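Local coordinates for protein exodeoxyribonuclease III (Methanosarcina mazei, PDB 5J8N) that probably acts as a magnesium-dependent DNA repair nuclease, cutting the backbone at abasic sites and trimming double-stranded DNA from its 3' ends, at residues 189-194 with 223-228; 194-199 with 232-237; 152-157 with 179-184; 143-148 with 228-233. The protein carries 3 engineered substitutions. One frame throughout, in Å; residues are numbered along the deposited sequence.

Interaction 1: residues 189-194 with 223-228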
loop_
_atom_site.group_PDB
_atom_site.type_symbol
_atom_site.label_atom_id
_atom_site.label_comp_id
_atom_site.label_asym_id
_atom_site.label_seq_id
_atom_site.Cartn_x
_atom_site.Cartn_y
_atom_site.Cartn_z
ATOM N N TYR A 189 -8.235 9.161 10.569
ATOM C CA TYR A 189 -8.194 8.182 9.517
ATOM C C TYR A 189 -8.600 6.838 10.109
ATOM O O TYR A 189 -8.367 6.585 11.307
ATOM C CB TYR A 189 -6.796 8.083 8.865
ATOM C CG TYR A 189 -6.299 9.407 8.293
ATOM C CD1 TYR A 189 -5.609 10.305 9.089
ATOM C CD2 TYR A 189 -6.482 9.716 6.927
ATOM C CE1 TYR A 189 -5.175 11.500 8.586
ATOM C CE2 TYR A 189 -6.049 10.929 6.423
ATOM C CZ TYR A 189 -5.373 11.786 7.251
ATOM O OH TYR A 189 -4.904 12.989 6.750
ATOM N N LEU A 190 -9.096 5.962 9.240
ATOM C CA LEU A 190 -9.571 4.629 9.627
ATOM C C LEU A 190 -8.790 3.553 8.962
ATOM O O LEU A 190 -8.516 3.638 7.741
ATOM C CB LEU A 190 -11.058 4.460 9.239
ATOM C CG LEU A 190 -11.955 5.528 9.795
ATOM C CD1 LEU A 190 -13.382 5.308 9.259
ATOM C CD2 LEU A 190 -11.931 5.494 11.325
ATOM N N ASP A 191 -8.404 2.521 9.722
ATOM C CA ASP A 191 -7.813 1.288 9.185
ATOM C C ASP A 191 -8.987 0.458 8.626
ATOM O O ASP A 191 -9.812 -0.096 9.369
ATOM C CB ASP A 191 -7.052 0.580 10.319
ATOM C CG ASP A 191 -6.440 -0.713 9.943
ATOM O OD1 ASP A 191 -6.760 -1.296 8.900
ATOM O OD2 ASP A 191 -5.603 -1.198 10.725
ATOM N N SER A 192 -9.128 0.420 7.312
ATOM C CA SER A 192 -10.383 -0.102 6.740
ATOM C C SER A 192 -10.651 -1.572 7.140
ATOM O O SER A 192 -11.806 -1.919 7.424
ATOM C CB SER A 192 -10.428 0.084 5.213
ATOM O OG SER A 192 -9.412 -0.655 4.583
ATOM N N PHE A 193 -9.613 -2.425 7.124
ATOM C CA PHE A 193 -9.864 -3.810 7.521
ATOM C C PHE A 193 -10.517 -3.917 8.870
ATOM O O PHE A 193 -11.443 -4.700 9.072
ATOM C CB PHE A 193 -8.560 -4.587 7.490
ATOM C CG PHE A 193 -8.760 -6.061 7.706
ATOM C CD1 PHE A 193 -9.309 -6.855 6.704
ATOM C CD2 PHE A 193 -8.425 -6.617 8.930
ATOM C CE1 PHE A 193 -9.527 -8.213 6.915
ATOM C CE2 PHE A 193 -8.625 -7.982 9.179
ATOM C CZ PHE A 193 -9.201 -8.791 8.167
ATOM N N ARG A 194 -10.068 -3.076 9.809
ATOM C CA ARG A 194 -10.586 -3.076 11.173
ATOM C C ARG A 194 -11.942 -2.387 11.329
ATOM O O ARG A 194 -12.565 -2.495 12.382
ATOM C CB ARG A 194 -9.543 -2.430 12.116
ATOM C CG ARG A 194 -8.256 -3.238 12.249
ATOM C CD ARG A 194 -8.498 -4.706 12.661
ATOM N NE ARG A 194 -7.220 -5.407 12.806
ATOM C CZ ARG A 194 -7.153 -6.737 12.875
ATOM N NH1 ARG A 194 -8.239 -7.480 12.734
ATOM N NH2 ARG A 194 -5.981 -7.311 13.023
ATOM N N TYR A 223 -2.222 -2.150 4.167
ATOM C CA TYR A 223 -3.438 -1.529 4.688
ATOM C C TYR A 223 -4.106 -0.685 3.613
ATOM O O TYR A 223 -3.443 -0.251 2.655
ATOM C CB TYR A 223 -3.097 -0.589 5.848
ATOM C CG TYR A 223 -2.380 -1.171 7.041
ATOM C CD1 TYR A 223 -1.013 -1.465 6.987
ATOM C CD2 TYR A 223 -3.047 -1.323 8.261
ATOM C CE1 TYR A 223 -0.334 -1.966 8.090
ATOM C CE2 TYR A 223 -2.378 -1.844 9.395
ATOM C CZ TYR A 223 -1.011 -2.115 9.281
ATOM O OH TYR A 223 -0.360 -2.555 10.417
ATOM N N VAL A 224 -5.385 -0.435 3.808
ATOM C CA VAL A 224 -5.995 0.697 3.103
ATOM C C VAL A 224 -6.619 1.553 4.171
ATOM O O VAL A 224 -7.483 1.116 4.948
ATOM C CB VAL A 224 -7.031 0.308 2.019
ATOM C CG1 VAL A 224 -7.449 1.552 1.249
ATOM C CG2 VAL A 224 -6.470 -0.761 1.058
ATOM N N PHE A 225 -6.194 2.807 4.260
ATOM C CA PHE A 225 -6.744 3.791 5.179
ATOM C C PHE A 225 -7.676 4.720 4.458
ATOM O O PHE A 225 -7.488 4.987 3.256
ATOM C CB PHE A 225 -5.639 4.620 5.822
ATOM C CG PHE A 225 -4.556 3.797 6.456
ATOM C CD1 PHE A 225 -4.747 3.238 7.727
ATOM C CD2 PHE A 225 -3.394 3.579 5.788
ATOM C CE1 PHE A 225 -3.716 2.471 8.324
ATOM C CE2 PHE A 225 -2.353 2.819 6.368
ATOM C CZ PHE A 225 -2.547 2.246 7.639
ATOM N N VAL A 226 -8.683 5.185 5.155
ATOM C CA VAL A 226 -9.551 6.258 4.585
ATOM C C VAL A 226 -9.671 7.370 5.584
ATOM O O VAL A 226 -9.681 7.162 6.802
ATOM C CB VAL A 226 -10.944 5.749 4.166
ATOM C CG1 VAL A 226 -10.801 4.665 3.052
ATOM C CG2 VAL A 226 -11.771 5.228 5.371
ATOM N N SER A 227 -9.762 8.595 5.088
ATOM C CA SER A 227 -10.162 9.694 5.961
ATOM C C SER A 227 -11.577 9.441 6.478
ATOM O O SER A 227 -12.398 8.781 5.826
ATOM C CB SER A 227 -10.083 11.023 5.219
ATOM O OG SER A 227 -10.732 10.913 3.947
ATOM N N GLU A 228 -11.854 9.960 7.663
ATOM C CA GLU A 228 -13.134 9.726 8.327
ATOM C C GLU A 228 -14.328 10.102 7.476
ATOM O O GLU A 228 -15.384 9.472 7.595
ATOM C CB GLU A 228 -13.157 10.537 9.660
ATOM C CG GLU A 228 -14.522 10.674 10.325
ATOM C CD GLU A 228 -15.021 9.372 10.857
ATOM O OE1 GLU A 228 -16.269 9.198 10.925
ATOM O OE2 GLU A 228 -14.163 8.532 11.229
HETATM O O HOH W 1 -6.636 -1.849 6.222
#
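L190 and V226 form the hydrogen-bonded pair of a short antiparallel ladder, in which strand 189-191 runs along the end of strand 218-227 in a sheet of the DNase I-like fold. L190 N donates to V226 O at 2.8 Å, and V226 N returns one to L190 O at 3.0 Å. Outward along L190, CB rests 4.0 Å from V226 CG2, CG and CD1 pass the carboxylate of E228, and CD2 ends 3.8 Å from E228 OE2, whose charge is balanced by R231. Leucine suits this place because its CB packs on valine while its branched end lies along the glutamate. On the other face of the sheet, D191 brings OD2 to the edge of the Y223 ring, 3.5 Å from CE2, while R220 pairs with that oxygen. Beyond the ladder the chain turns into helix 192-196, with S192 at this turn. Its chi1 of 64° folds the hydroxyl back over its own backbone, onto V224 O. With an alanine here, V224 O would probably lose one of its two grips, leaving the turn less firmly tied. S192 N also reaches V224 O, at 3.0 Å, whereas S192 OG approaches it at 2.6 Å, tilted 25° from the carbonyl plane.

Interaction 2: residues 194-199 with 232-237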
loop_
_atom_site.group_PDB
_atom_site.type_symbol
_atom_site.label_atom_id
_atom_site.label_comp_id
_atom_site.label_asym_id
_atom_site.label_seq_id
_atom_site.Cartn_x
_atom_site.Cartn_y
_atom_site.Cartn_z
ATOM N N ARG A 194 -10.068 -3.076 9.809
ATOM C CA ARG A 194 -10.586 -3.076 11.173
ATOM C C ARG A 194 -11.942 -2.387 11.329
ATOM O O ARG A 194 -12.565 -2.495 12.382
ATOM C CB ARG A 194 -9.543 -2.430 12.116
ATOM C CG ARG A 194 -8.256 -3.238 12.249
ATOM C CD ARG A 194 -8.498 -4.706 12.661
ATOM N NE ARG A 194 -7.220 -5.407 12.806
ATOM C CZ ARG A 194 -7.153 -6.737 12.875
ATOM N NH1 ARG A 194 -8.239 -7.480 12.734
ATOM N NH2 ARG A 194 -5.981 -7.311 13.023
ATOM N N MET A 195 -12.445 -1.738 10.282
ATOM C CA MET A 195 -13.835 -1.279 10.305
ATOM C C MET A 195 -14.788 -2.450 10.384
ATOM O O MET A 195 -15.891 -2.288 10.886
ATOM C CB MET A 195 -14.172 -0.453 9.065
ATOM C CG MET A 195 -13.449 0.887 9.060
ATOM S SD MET A 195 -13.697 1.766 7.514
ATOM C CE MET A 195 -15.447 2.126 7.686
ATOM N N PHE A 196 -14.384 -3.631 9.911
ATOM C CA PHE A 196 -15.337 -4.748 9.828
ATOM C C PHE A 196 -14.859 -6.010 10.560
ATOM O O PHE A 196 -15.684 -6.843 10.935
ATOM C CB PHE A 196 -15.599 -5.138 8.364
ATOM C CG PHE A 196 -16.078 -3.999 7.508
ATOM C CD1 PHE A 196 -17.400 -3.598 7.490
ATOM C CD2 PHE A 196 -15.174 -3.352 6.713
ATOM C CE1 PHE A 196 -17.801 -2.539 6.688
ATOM C CE2 PHE A 196 -15.546 -2.298 5.928
ATOM C CZ PHE A 196 -16.869 -1.907 5.898
ATOM N N ASN A 197 -13.548 -6.173 10.746
ATOM C CA ASN A 197 -13.016 -7.426 11.252
ATOM C C ASN A 197 -12.011 -7.200 12.358
ATOM O O ASN A 197 -10.908 -6.697 12.087
ATOM C CB ASN A 197 -12.367 -8.213 10.114
ATOM C CG ASN A 197 -11.994 -9.642 10.542
ATOM O OD1 ASN A 197 -11.876 -9.938 11.739
ATOM N ND2 ASN A 197 -11.891 -10.545 9.583
ATOM N N PRO A 198 -12.381 -7.557 13.582
ATOM C CA PRO A 198 -11.504 -7.382 14.741
ATOM C C PRO A 198 -10.560 -8.536 15.019
ATOM O O PRO A 198 -9.791 -8.429 15.992
ATOM C CB PRO A 198 -12.507 -7.277 15.889
ATOM C CG PRO A 198 -13.584 -8.212 15.480
ATOM C CD PRO A 198 -13.727 -8.033 13.992
ATOM N N GLU A 199 -10.602 -9.584 14.214
ATOM C CA GLU A 199 -9.954 -10.839 14.593
ATOM C C GLU A 199 -8.474 -10.869 14.209
ATOM O O GLU A 199 -8.015 -10.217 13.246
ATOM C CB GLU A 199 -10.684 -12.011 13.960
ATOM C CG GLU A 199 -12.143 -12.068 14.378
ATOM C CD GLU A 199 -12.931 -13.177 13.678
ATOM O OE1 GLU A 199 -12.365 -13.927 12.852
ATOM O OE2 GLU A 199 -14.135 -13.310 13.968
ATOM N N GLU A 232 -18.856 6.178 5.549
ATOM C CA GLU A 232 -20.109 5.572 5.112
ATOM C C GLU A 232 -19.986 5.046 3.683
ATOM O O GLU A 232 -20.869 4.318 3.199
ATOM C CB GLU A 232 -21.234 6.571 5.197
ATOM C CG GLU A 232 -21.365 7.214 6.559
ATOM C CD GLU A 232 -21.411 6.222 7.702
ATOM O OE1 GLU A 232 -22.006 5.133 7.539
ATOM O OE2 GLU A 232 -20.859 6.542 8.781
ATOM N N ASN A 233 -18.919 5.445 3.001
ATOM C CA ASN A 233 -18.659 4.938 1.631
ATOM C C ASN A 233 -17.971 3.599 1.560
ATOM O O ASN A 233 -17.953 2.966 0.492
ATOM C CB ASN A 233 -17.830 5.965 0.859
ATOM C CG ASN A 233 -18.546 7.291 0.779
ATOM O OD1 ASN A 233 -18.156 8.248 1.478
ATOM N ND2 ASN A 233 -19.601 7.365 -0.015
ATOM N N VAL A 234 -17.341 3.184 2.651
ATOM C CA VAL A 234 -16.624 1.919 2.645
ATOM C C VAL A 234 -17.580 0.771 2.851
ATOM O O VAL A 234 -18.249 0.656 3.887
ATOM C CB VAL A 234 -15.535 1.846 3.737
ATOM C CG1 VAL A 234 -14.795 0.522 3.637
ATOM C CG2 VAL A 234 -14.559 3.015 3.650
ATOM N N LYS A 235 -17.693 -0.098 1.837
ATOM C CA LYS A 235 -18.657 -1.186 1.946
ATOM C C LYS A 235 -18.018 -2.506 2.297
ATOM O O LYS A 235 -18.743 -3.398 2.756
ATOM C CB LYS A 235 -19.408 -1.313 0.644
ATOM C CG LYS A 235 -20.148 -0.040 0.240
ATOM C CD LYS A 235 -21.041 0.436 1.354
ATOM C CE LYS A 235 -21.744 1.761 1.035
ATOM N NZ LYS A 235 -22.688 2.166 2.134
ATOM N N SER A 236 -16.734 -2.679 2.045
ATOM C CA SER A 236 -16.062 -3.909 2.429
ATOM C C SER A 236 -14.583 -3.609 2.496
ATOM O O SER A 236 -14.118 -2.616 1.917
ATOM C CB SER A 236 -16.303 -5.063 1.409
ATOM O OG SER A 236 -15.526 -4.846 0.272
ATOM N N ALA A 237 -13.826 -4.452 3.207
ATOM C CA ALA A 237 -12.361 -4.349 3.256
ATOM C C ALA A 237 -11.810 -5.762 3.425
ATOM O O ALA A 237 -12.326 -6.523 4.248
ATOM C CB ALA A 237 -11.940 -3.458 4.444
#
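A classic beta bulge, where K235 and S236 both face E254, is met by the ring of F196 at the surface of the protein. The ring's far end does most of the touching: F196 CZ comes edge-on to V234 O at 3.5 Å, and F196 CE2 meets V234 CG1 at 3.7 Å. Along one side of the ring, F196 CD2 packs on A237 CB at 4.0 Å, so the ring spans the bulge from valine to alanine. A phenylalanine suits the place because its rim can meet backbone atoms and apolar side chains alike, and the small alanine lets it come close. M195 adds a second apolar contact. Its chain bends at chi3 (68°) and brings CE within 4.0 Å of V234 CB, while M195 CB lies over one face of the F196 ring, toward its rim. No hydrogen bond joins the segments. The chain that follows is held to itself and to R194: N197 OD1 accepts from E199 N in an Asx turn, and R194 NH1 donates to both N197 O and E199 O. The contact thus places helix 192-196 against strand 234-239, an outermost strand of its sheet, whose inner neighbour, strand 251-256, meets V234 through L255.

Interaction 3: residues 152-157 with 179-184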
loop_
_atom_site.group_PDB
_atom_site.type_symbol
_atom_site.label_atom_id
_atom_site.label_comp_id
_atom_site.label_asym_id
_atom_site.label_seq_id
_atom_site.Cartn_x
_atom_site.Cartn_y
_atom_site.Cartn_z
ATOM N N VAL A 152 2.834 -0.434 4.646
ATOM C CA VAL A 152 3.260 0.472 5.717
ATOM C C VAL A 152 4.547 -0.063 6.352
ATOM O O VAL A 152 5.247 0.674 7.055
ATOM C CB VAL A 152 2.092 0.575 6.720
ATOM C CG1 VAL A 152 2.459 1.388 7.966
ATOM C CG2 VAL A 152 0.881 1.187 6.007
ATOM N N ASN A 153 4.856 -1.356 6.166
ATOM C CA ASN A 153 6.056 -1.962 6.762
ATOM C C ASN A 153 6.058 -1.903 8.287
ATOM O O ASN A 153 7.124 -2.023 8.908
ATOM C CB ASN A 153 7.361 -1.365 6.173
ATOM C CG ASN A 153 7.911 -2.206 5.045
ATOM O OD1 ASN A 153 8.066 -3.416 5.199
ATOM N ND2 ASN A 153 8.116 -1.595 3.877
ATOM N N THR A 154 4.846 -1.842 8.874
ATOM C CA THR A 154 4.663 -1.919 10.324
ATOM C C THR A 154 3.377 -2.649 10.627
ATOM O O THR A 154 2.377 -2.429 9.906
ATOM C CB THR A 154 4.595 -0.475 10.955
ATOM O OG1 THR A 154 5.832 0.204 10.696
ATOM C CG2 THR A 154 4.405 -0.527 12.473
ATOM N N ALA A 155 3.413 -3.535 11.632
ATOM C CA ALA A 155 2.214 -4.167 12.182
ATOM C C ALA A 155 1.758 -3.301 13.346
ATOM O O ALA A 155 2.509 -3.092 14.296
ATOM C CB ALA A 155 2.549 -5.625 12.648
ATOM N N HIS A 156 0.509 -2.815 13.271
ATOM C CA HIS A 156 0.089 -1.764 14.192
ATOM C C HIS A 156 0.025 -2.257 15.632
ATOM O O HIS A 156 0.598 -1.634 16.557
ATOM C CB HIS A 156 -1.270 -1.236 13.734
ATOM C CG HIS A 156 -1.747 -0.061 14.508
ATOM N ND1 HIS A 156 -3.044 0.402 14.404
ATOM C CD2 HIS A 156 -1.129 0.727 15.417
ATOM C CE1 HIS A 156 -3.193 1.438 15.217
ATOM N NE2 HIS A 156 -2.049 1.658 15.841
ATOM N N LYS A 157 -0.685 -3.358 15.861
ATOM C CA LYS A 157 -1.011 -3.853 17.207
ATOM C C LYS A 157 -0.528 -5.305 17.325
ATOM O O LYS A 157 -0.176 -5.943 16.317
ATOM C CB LYS A 157 -2.533 -3.762 17.504
ATOM C CG LYS A 157 -3.062 -2.338 17.419
ATOM C CD LYS A 157 -4.584 -2.319 17.620
ATOM C CE LYS A 157 -5.183 -0.937 17.480
ATOM N NZ LYS A 157 -5.094 -0.180 18.771
ATOM N N ALA A 179 3.513 3.687 17.556
ATOM C CA ALA A 179 3.019 4.948 18.133
ATOM C C ALA A 179 2.720 5.890 16.978
ATOM O O ALA A 179 1.756 6.682 17.031
ATOM C CB ALA A 179 4.027 5.558 19.096
ATOM N N TRP A 180 3.558 5.879 15.946
ATOM C CA TRP A 180 3.272 6.756 14.812
ATOM C C TRP A 180 1.942 6.351 14.180
ATOM O O TRP A 180 1.153 7.224 13.799
ATOM C CB TRP A 180 4.400 6.760 13.762
ATOM C CG TRP A 180 3.959 7.596 12.598
ATOM C CD1 TRP A 180 4.036 8.959 12.502
ATOM C CD2 TRP A 180 3.234 7.153 11.438
ATOM N NE1 TRP A 180 3.428 9.373 11.328
ATOM C CE2 TRP A 180 2.941 8.285 10.662
ATOM C CE3 TRP A 180 2.864 5.904 10.959
ATOM C CZ2 TRP A 180 2.274 8.206 9.424
ATOM C CZ3 TRP A 180 2.191 5.808 9.731
ATOM C CH2 TRP A 180 1.882 6.977 8.979
ATOM N N MET A 181 1.663 5.050 14.032
ATOM C CA MET A 181 0.373 4.633 13.484
ATOM C C MET A 181 -0.778 5.114 14.371
ATOM O O MET A 181 -1.812 5.566 13.853
ATOM C CB MET A 181 0.361 3.140 13.323
ATOM C CG MET A 181 1.335 2.641 12.204
ATOM S SD MET A 181 1.037 0.952 11.694
ATOM C CE MET A 181 -0.503 1.146 10.831
ATOM N N ASP A 182 -0.614 5.080 15.691
ATOM C CA ASP A 182 -1.631 5.611 16.588
ATOM C C ASP A 182 -1.886 7.088 16.246
ATOM O O ASP A 182 -3.049 7.538 16.168
ATOM C CB ASP A 182 -1.204 5.521 18.048
ATOM C CG ASP A 182 -1.148 4.091 18.596
ATOM O OD1 ASP A 182 -1.886 3.186 18.091
ATOM O OD2 ASP A 182 -0.377 3.899 19.579
ATOM N N LYS A 183 -0.802 7.854 16.093
ATOM C CA LYS A 183 -0.880 9.307 15.853
ATOM C C LYS A 183 -1.577 9.555 14.505
ATOM O O LYS A 183 -2.440 10.438 14.412
ATOM C CB LYS A 183 0.512 9.900 15.869
ATOM C CG LYS A 183 0.560 11.394 15.554
ATOM C CD LYS A 183 2.049 11.756 15.386
ATOM C CE LYS A 183 2.212 13.222 14.993
ATOM N NZ LYS A 183 3.670 13.581 14.881
ATOM N N PHE A 184 -1.223 8.779 13.484
ATOM C CA PHE A 184 -1.850 8.887 12.168
ATOM C C PHE A 184 -3.378 8.663 12.288
ATOM O O PHE A 184 -4.173 9.501 11.881
ATOM C CB PHE A 184 -1.165 7.850 11.268
ATOM C CG PHE A 184 -1.825 7.585 9.928
ATOM C CD1 PHE A 184 -2.483 8.577 9.203
ATOM C CD2 PHE A 184 -1.705 6.313 9.375
ATOM C CE1 PHE A 184 -3.044 8.280 7.938
ATOM C CE2 PHE A 184 -2.264 6.030 8.130
ATOM C CZ PHE A 184 -2.924 7.015 7.434
HETATM O O HOH W 2 -2.423 0.927 19.379
#
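H156 and D182 make the one hydrogen bond between the loop 152-157 and helix 175-186. H156 NE2 donates to D182 OD1 at 2.7 Å; the oxygen lies close to the plane of the imidazole, but the ring meets it from above the carboxylate plane, 38° out of it. A chi1 of -174° swings the H156 ring away from its own backbone N and out to the helix. The carboxylate would be expected to favour a positive charge on this imidazole. D182 OD1 also takes a bond from a water, which in turn accepts from K157 NZ, so the lysine reaches the aspartate only indirectly.

The ring's faces serve a second kind of contact. M181 CB sits over one face in a CH-pi interaction, 3.9 Å from the centroid of the H156 ring, and K157 CG lies over the opposite face, toward the rim, so aliphatic carbon flanks the imidazole on both faces.

Apolar packing completes the contact, all of it on M181. V152 and M181 meet tip to tip, CG1 to SD at 4.0 Å, while T154 slides past with CG2 3.8 Å from M181 SD. A methionine suits the place because its long, flexible thioether can reach three differently shaped neighbours.

N153, predicted to bind magnesium and to stabilise the transition state, belongs to this loop without touching the helix. The loop leaves strand 146-149 and is packed between helix 175-186 and strand 218-227, where Y223 binds T154 O, while Y129 of helix 119-141 holds T154 OG1.

Interaction 4: residues 143-148 with 228-233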
loop_
_atom_site.group_PDB
_atom_site.type_symbol
_atom_site.label_atom_id
_atom_site.label_comp_id
_atom_site.label_asym_id
_atom_site.label_seq_id
_atom_site.Cartn_x
_atom_site.Cartn_y
_atom_site.Cartn_z
ATOM N N GLY A 143 -10.636 19.371 2.509
ATOM C CA GLY A 143 -11.902 18.673 2.326
ATOM C C GLY A 143 -11.761 17.498 1.350
ATOM O O GLY A 143 -12.780 16.944 0.963
ATOM N N LYS A 144 -10.559 17.098 0.965
ATOM C CA LYS A 144 -10.424 15.924 0.135
ATOM C C LYS A 144 -10.912 14.714 0.895
ATOM O O LYS A 144 -10.800 14.634 2.129
ATOM C CB LYS A 144 -8.960 15.710 -0.289
ATOM C CG LYS A 144 -8.366 16.806 -1.141
ATOM C CD LYS A 144 -9.180 17.092 -2.352
ATOM C CE LYS A 144 -8.449 18.086 -3.246
ATOM N NZ LYS A 144 -9.248 18.473 -4.455
ATOM N N LYS A 145 -11.366 13.714 0.132
ATOM C CA LYS A 145 -11.636 12.343 0.632
ATOM C C LYS A 145 -10.428 11.543 0.277
ATOM O O LYS A 145 -10.127 11.420 -0.918
ATOM C CB LYS A 145 -12.928 11.778 -0.012
ATOM C CG LYS A 145 -14.220 12.461 0.537
ATOM C CD LYS A 145 -15.066 13.038 -0.603
ATOM C CE LYS A 145 -15.965 11.955 -1.204
ATOM N NZ LYS A 145 -16.531 12.252 -2.591
ATOM N N LEU A 146 -9.728 10.989 1.264
ATOM C CA LEU A 146 -8.454 10.322 1.043
ATOM C C LEU A 146 -8.545 8.841 1.203
ATOM O O LEU A 146 -9.023 8.347 2.227
ATOM C CB LEU A 146 -7.422 10.836 2.055
ATOM C CG LEU A 146 -7.047 12.289 1.769
ATOM C CD1 LEU A 146 -6.530 12.983 3.012
ATOM C CD2 LEU A 146 -6.016 12.345 0.660
ATOM N N VAL A 147 -8.001 8.113 0.226
ATOM C CA VAL A 147 -7.810 6.676 0.306
ATOM C C VAL A 147 -6.303 6.494 0.216
ATOM O O VAL A 147 -5.682 7.000 -0.736
ATOM C CB VAL A 147 -8.511 5.946 -0.852
ATOM C CG1 VAL A 147 -8.230 4.448 -0.791
ATOM C CG2 VAL A 147 -9.954 6.196 -0.784
ATOM N N ILE A 148 -5.705 5.805 1.179
ATOM C CA ILE A 148 -4.272 5.584 1.203
ATOM C C ILE A 148 -4.018 4.113 1.261
ATOM O O ILE A 148 -4.378 3.437 2.228
ATOM C CB ILE A 148 -3.609 6.261 2.428
ATOM C CG1 ILE A 148 -3.943 7.765 2.412
ATOM C CG2 ILE A 148 -2.101 6.033 2.417
ATOM C CD1 ILE A 148 -4.760 8.209 3.636
ATOM N N GLU A 228 -11.854 9.960 7.663
ATOM C CA GLU A 228 -13.134 9.726 8.327
ATOM C C GLU A 228 -14.328 10.102 7.476
ATOM O O GLU A 228 -15.384 9.472 7.595
ATOM C CB GLU A 228 -13.157 10.537 9.660
ATOM C CG GLU A 228 -14.522 10.674 10.325
ATOM C CD GLU A 228 -15.021 9.372 10.857
ATOM O OE1 GLU A 228 -16.269 9.198 10.925
ATOM O OE2 GLU A 228 -14.163 8.532 11.229
ATOM N N ASN A 229 -14.162 11.138 6.638
ATOM C CA ASN A 229 -15.288 11.548 5.798
ATOM C C ASN A 229 -15.690 10.465 4.767
ATOM O O ASN A 229 -16.792 10.572 4.210
ATOM C CB ASN A 229 -15.023 12.875 5.075
ATOM C CG ASN A 229 -13.783 12.840 4.199
ATOM O OD1 ASN A 229 -13.184 11.799 3.952
ATOM N ND2 ASN A 229 -13.391 14.024 3.697
ATOM N N LEU A 230 -14.906 9.394 4.607
ATOM C CA LEU A 230 -15.285 8.268 3.745
ATOM C C LEU A 230 -15.912 7.072 4.489
ATOM O O LEU A 230 -16.268 6.068 3.856
ATOM C CB LEU A 230 -14.056 7.792 2.984
ATOM C CG LEU A 230 -13.658 8.663 1.787
ATOM C CD1 LEU A 230 -12.331 8.202 1.231
ATOM C CD2 LEU A 230 -14.714 8.525 0.676
ATOM N N ARG A 231 -16.146 7.206 5.788
ATOM C CA ARG A 231 -16.635 6.059 6.592
ATOM C C ARG A 231 -17.861 5.403 5.977
ATOM O O ARG A 231 -17.838 4.169 5.828
ATOM C CB ARG A 231 -16.962 6.501 8.022
ATOM C CG ARG A 231 -17.543 5.380 8.900
ATOM C CD ARG A 231 -18.009 5.949 10.251
ATOM N NE ARG A 231 -16.910 6.454 11.079
ATOM C CZ ARG A 231 -16.137 5.664 11.813
ATOM N NH1 ARG A 231 -16.346 4.354 11.777
ATOM N NH2 ARG A 231 -15.159 6.173 12.553
ATOM N N GLU A 232 -18.856 6.178 5.549
ATOM C CA GLU A 232 -20.109 5.572 5.112
ATOM C C GLU A 232 -19.986 5.046 3.683
ATOM O O GLU A 232 -20.869 4.318 3.199
ATOM C CB GLU A 232 -21.234 6.571 5.197
ATOM C CG GLU A 232 -21.365 7.214 6.559
ATOM C CD GLU A 232 -21.411 6.222 7.702
ATOM O OE1 GLU A 232 -22.006 5.133 7.539
ATOM O OE2 GLU A 232 -20.859 6.542 8.781
ATOM N N ASN A 233 -18.919 5.445 3.001
ATOM C CA ASN A 233 -18.659 4.938 1.631
ATOM C C ASN A 233 -17.971 3.599 1.560
ATOM O O ASN A 233 -17.953 2.966 0.492
ATOM C CB ASN A 233 -17.830 5.965 0.859
ATOM C CG ASN A 233 -18.546 7.291 0.779
ATOM O OD1 ASN A 233 -18.156 8.248 1.478
ATOM N ND2 ASN A 233 -19.601 7.365 -0.015
#
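The 3-10 turn 228-233, which follows strand 218-227, leans on the chain where it enters strand 146-149, and N229 and L230 do the leaning. N229 supplies the polar tie: its ND2 donates to K144 O at 3.1 Å along a fairly straight path (165° at the hydrogen). The oxygen lies in the plane of the amide, yet ND2 stands above the carbonyl plane, 46° out of it, so the bond uses no lone-pair direction. The other end of the amide, OD1, is engaged by S227 OG, which fixes which way round the asparagine is turned. K145 crosses it at about a right angle, with CG 3.6 Å from N229 ND2.

L230 supplies the apolar part. K145 CB packs on L230 CG at 3.7 Å, and L230 CD1 reaches inward to V147 CG2, also at 3.7 Å. A branched leucine fits because one methyl faces the buried strand while CD2 stays beside the aliphatic stem of K145, whose ammonium goes on to D104 O. With an alanine in its place, V147 CG2 and K145 CB would probably lose these contacts, opening a gap between the turn and the strand.

The turn has its own bracing: R231 N bonds back to E228 O, and R231 grips the E228 carboxylate side-on in a salt bridge. G143 ends helix 119-141 in a Schellman motif just before the contact. From there strand 146-149 runs between strands 106-111 and 218-227, while F257 borders both K145 and L230.

How the interactions relate
Interactions 1, 2 and 4 cluster on one side of the chain's centre, with centres 8 to 13 Å apart. Interaction 1 touches both others: it shares helix 192-196 with interaction 2, and its strand 218-227 neighbours strand 146-149 of interaction 4. Segment 228-233 leads from strand 218-227 to strand 234-239, so the cluster ties together elements of the two sheets. Interaction 3 stands apart, its centre about 18 Å and about 19 Å from those of interactions 2 and 4, but it joins interaction 1 through Y223. Along the chain, interaction 4 encloses interactions 3 and 1 in that order, while interactions 1 and 2 cross. The cluster is thus linked to the loop that carries N153, a predicted transition-state stabiliser.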